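Type III restriction-modification enzyme EcoP15I Mod subunit (Escherichia coli, PDB 4ZCF) binds the DNA site 5'-CAGCAG-3' and methylates its second adenine at N6 using S-adenosyl-L-methionine, and is required together with the Res subunit for DNA restriction. Local coordinates at residues A[403-408]-A[499-504]. Residues are numbered along the deposited sequence; the frame is centred on the assembly and turned at random.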
ATOM      1  N   LEU A 403      15.499  -1.576  29.407  1.00 48.30           N
ATOM      2  CA  LEU A 403      16.925  -1.627  29.139  1.00 48.65           C
ATOM      3  C   LEU A 403      17.813  -1.611  30.372  1.00 53.88           C
ATOM      4  O   LEU A 403      18.927  -2.142  30.313  1.00 53.77           O
ATOM      5  CB  LEU A 403      17.332  -0.584  28.086  1.00 48.72           C
ATOM      6  CG  LEU A 403      16.976  -0.966  26.639  1.00 53.22           C
ATOM      7  CD1 LEU A 403      17.016   0.248  25.733  1.00 54.23           C
ATOM      8  CD2 LEU A 403      17.911  -2.049  26.096  1.00 53.86           C
ATOM      9  N   LYS A 404      17.320  -1.053  31.505  1.00 51.05           N
ATOM     10  CA  LYS A 404      18.065  -1.087  32.770  1.00 50.63           C
ATOM     11  C   LYS A 404      17.918  -2.496  33.378  1.00 52.51           C
ATOM     12  O   LYS A 404      18.771  -2.940  34.132  1.00 54.28           O
ATOM     13  CB  LYS A 404      17.606   0.018  33.750  1.00 53.11           C
ATOM     14  CG  LYS A 404      18.601   0.305  34.892  1.00 56.80           C
ATOM     15  CD  LYS A 404      19.762   1.210  34.455  1.00 69.30           C
ATOM     16  CE  LYS A 404      21.062   0.926  35.181  1.00 87.37           C
ATOM     17  NZ  LYS A 404      21.032   1.333  36.611  1.00 99.79           N
ATOM     18  N   GLU A 405      16.856  -3.202  33.001  1.00 45.77           N
ATOM     19  CA  GLU A 405      16.557  -4.569  33.394  1.00 44.94           C
ATOM     20  C   GLU A 405      17.374  -5.561  32.524  1.00 50.48           C
ATOM     21  O   GLU A 405      17.597  -6.709  32.939  1.00 50.56           O
ATOM     22  CB  GLU A 405      15.057  -4.800  33.194  1.00 46.10           C
ATOM     23  CG  GLU A 405      14.496  -6.072  33.802  1.00 58.05           C
ATOM     24  CD  GLU A 405      12.988  -6.049  33.941  1.00 82.47           C
ATOM     25  OE1 GLU A 405      12.445  -5.015  34.402  1.00 69.05           O
ATOM     26  OE2 GLU A 405      12.350  -7.069  33.593  1.00 79.01           O
ATOM     27  N   LEU A 406      17.755  -5.148  31.287  1.00 45.77           N
ATOM     28  CA  LEU A 406      18.537  -6.023  30.416  1.00 44.83           C
ATOM     29  C   LEU A 406      20.005  -5.811  30.729  1.00 49.79           C
ATOM     30  O   LEU A 406      20.727  -6.775  30.942  1.00 49.04           O
ATOM     31  CB  LEU A 406      18.243  -5.777  28.919  1.00 44.27           C
ATOM     32  CG  LEU A 406      16.890  -6.246  28.391  1.00 46.74           C
ATOM     33  CD1 LEU A 406      16.466  -5.445  27.189  1.00 44.93           C
ATOM     34  CD2 LEU A 406      16.850  -7.757  28.149  1.00 47.27           C
ATOM     35  N   PHE A 407      20.415  -4.534  30.833  1.00 48.15           N
ATOM     36  CA  PHE A 407      21.767  -4.076  31.152  1.00 47.70           C
ATOM     37  C   PHE A 407      21.811  -3.393  32.545  1.00 49.29           C
ATOM     38  O   PHE A 407      21.848  -2.164  32.614  1.00 48.15           O
ATOM     39  CB  PHE A 407      22.270  -3.114  30.049  1.00 49.54           C
ATOM     40  CG  PHE A 407      22.318  -3.723  28.665  1.00 51.27           C
ATOM     41  CD1 PHE A 407      23.468  -4.366  28.208  1.00 53.77           C
ATOM     42  CD2 PHE A 407      21.225  -3.625  27.803  1.00 53.15           C
ATOM     43  CE1 PHE A 407      23.513  -4.925  26.926  1.00 54.45           C
ATOM     44  CE2 PHE A 407      21.271  -4.192  26.523  1.00 55.34           C
ATOM     45  CZ  PHE A 407      22.415  -4.833  26.094  1.00 53.19           C
ATOM     46  N   PRO A 408      21.813  -4.143  33.672  1.00 46.15           N
ATOM     47  CA  PRO A 408      21.869  -3.472  34.984  1.00 47.99           C
ATOM     48  C   PRO A 408      23.274  -3.002  35.325  1.00 73.74           C
ATOM     49  O   PRO A 408      23.542  -1.821  35.186  1.00 48.05           O
ATOM     50  CB  PRO A 408      21.352  -4.533  35.955  1.00 48.88           C
ATOM     51  CG  PRO A 408      21.690  -5.816  35.329  1.00 53.17           C
ATOM     52  CD  PRO A 408      21.780  -5.612  33.829  1.00 48.67           C
ATOM     53  N   SER A 499      16.845 -13.494  25.264  1.00 38.95           N
ATOM     54  CA  SER A 499      16.628 -14.913  24.947  1.00 38.51           C
ATOM     55  C   SER A 499      16.766 -15.743  26.207  1.00 44.53           C
ATOM     56  O   SER A 499      16.028 -16.704  26.346  1.00 43.26           O
ATOM     57  CB  SER A 499      17.661 -15.407  23.938  1.00 39.38           C
ATOM     58  OG  SER A 499      17.465 -16.784  23.661  1.00 45.86           O
ATOM     59  N   LYS A 500      17.726 -15.376  27.114  1.00 44.74           N
ATOM     60  CA  LYS A 500      18.056 -16.063  28.372  1.00 45.77           C
ATOM     61  C   LYS A 500      16.875 -15.959  29.322  1.00 51.97           C
ATOM     62  O   LYS A 500      16.446 -16.978  29.873  1.00 53.45           O
ATOM     63  CB  LYS A 500      19.338 -15.499  28.976  1.00 46.51           C
ATOM     64  N   LYS A 501      16.279 -14.754  29.421  1.00 48.61           N
ATOM     65  CA  LYS A 501      14.975 -14.512  30.049  1.00 48.80           C
ATOM     66  C   LYS A 501      14.108 -14.988  28.860  1.00 57.31           C
ATOM     67  O   LYS A 501      14.617 -14.966  27.745  1.00 59.57           O
ATOM     68  CB  LYS A 501      14.729 -13.007  30.258  1.00 50.10           C
ATOM     69  CG  LYS A 501      15.844 -12.232  30.953  1.00 58.73           C
ATOM     70  CD  LYS A 501      15.466 -10.754  31.107  1.00 68.55           C
ATOM     71  CE  LYS A 501      16.568  -9.903  31.709  1.00 84.31           C
ATOM     72  NZ  LYS A 501      16.443  -9.775  33.190  1.00 97.17           N
ATOM     73  N   ASN A 502      12.870 -15.440  29.025  1.00 53.33           N
ATOM     74  CA  ASN A 502      12.123 -15.938  27.836  1.00 52.59           C
ATOM     75  C   ASN A 502      12.474 -17.342  27.285  1.00 57.48           C
ATOM     76  O   ASN A 502      12.228 -17.639  26.111  1.00 57.57           O
ATOM     77  CB  ASN A 502      11.927 -14.896  26.713  1.00 47.60           C
ATOM     78  CG  ASN A 502      11.398 -13.590  27.198  1.00 58.14           C
ATOM     79  OD1 ASN A 502      10.226 -13.462  27.563  1.00 53.43           O
ATOM     80  ND2 ASN A 502      12.266 -12.601  27.232  1.00 48.62           N
ATOM     81  N   ARG A 503      13.000 -18.206  28.160  1.00 55.64           N
ATOM     82  CA  ARG A 503      13.250 -19.644  27.980  1.00 55.96           C
ATOM     83  C   ARG A 503      14.257 -20.161  26.939  1.00 59.26           C
ATOM     84  O   ARG A 503      14.057 -21.263  26.398  1.00 59.21           O
ATOM     85  CB  ARG A 503      11.913 -20.431  27.933  1.00 58.26           C
ATOM     86  CG  ARG A 503      10.997 -20.243  29.161  1.00 71.39           C
ATOM     87  CD  ARG A 503      11.658 -20.617  30.492  1.00 82.81           C
ATOM     88  NE  ARG A 503      11.915 -22.056  30.617  1.00 88.39           N
ATOM     89  CZ  ARG A 503      12.468 -22.631  31.681  1.00102.02           C
ATOM     90  NH1 ARG A 503      12.819 -21.899  32.734  1.00 92.17           N
ATOM     91  NH2 ARG A 503      12.642 -23.945  31.717  1.00 86.82           N
ATOM     92  N   ASP A 504      15.377 -19.429  26.735  1.00 54.94           N
ATOM     93  CA  ASP A 504      16.465 -19.806  25.814  1.00 54.98           C
ATOM     94  C   ASP A 504      15.984 -20.094  24.386  1.00 57.90           C
ATOM     95  O   ASP A 504      16.408 -21.084  23.776  1.00 58.48           O
ATOM     96  CB  ASP A 504      17.308 -20.982  26.371  1.00 57.50           C
ATOM     97  CG  ASP A 504      18.010 -20.687  27.682  1.00 75.93           C
ATOM     98  OD1 ASP A 504      19.042 -19.973  27.656  1.00 78.38           O
ATOM     99  OD2 ASP A 504      17.544 -21.194  28.735  1.00 84.41           O
TER
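K501 reaches across to segment 403-408, and its NZ gives a weak hydrogen bond to the backbone O of E405, 3.3 Å away. K501 is the first residue after helix 487-500 to leave helical backbone angles. With its CB directed at the other segment and the chain extended through chi2 and chi3, it spans backbones whose nearest CA atoms, those of L406 and K501, lie 9.2 Å apart; a bend at chi4 (-93°) turns NZ aside at the end. On the way its CE comes to 4.2 Å from CD2 of L406, the two side chains crossing at a slant.

L406 belongs to the better packed side: a branched, apolar residue suits this buried place, where it also touches R494 of helix 487-500 and H449 of helix 446-455. Its backbone O also accepts a hydrogen bond from NH1 of R497. On the looser side E405 and K501 are exposed, as suits charged residues, and E405 OE2 stays 4.9 Å from K501 NZ, short of a salt bridge.

The contact thus joins segment 403-408 to the end of helix 487-500, its nearest atom about 30 Å from the bound DNA. Its chemistry implies a modest link: one weak bond, one loose aliphatic contact and probably a mild, solvent-screened attraction.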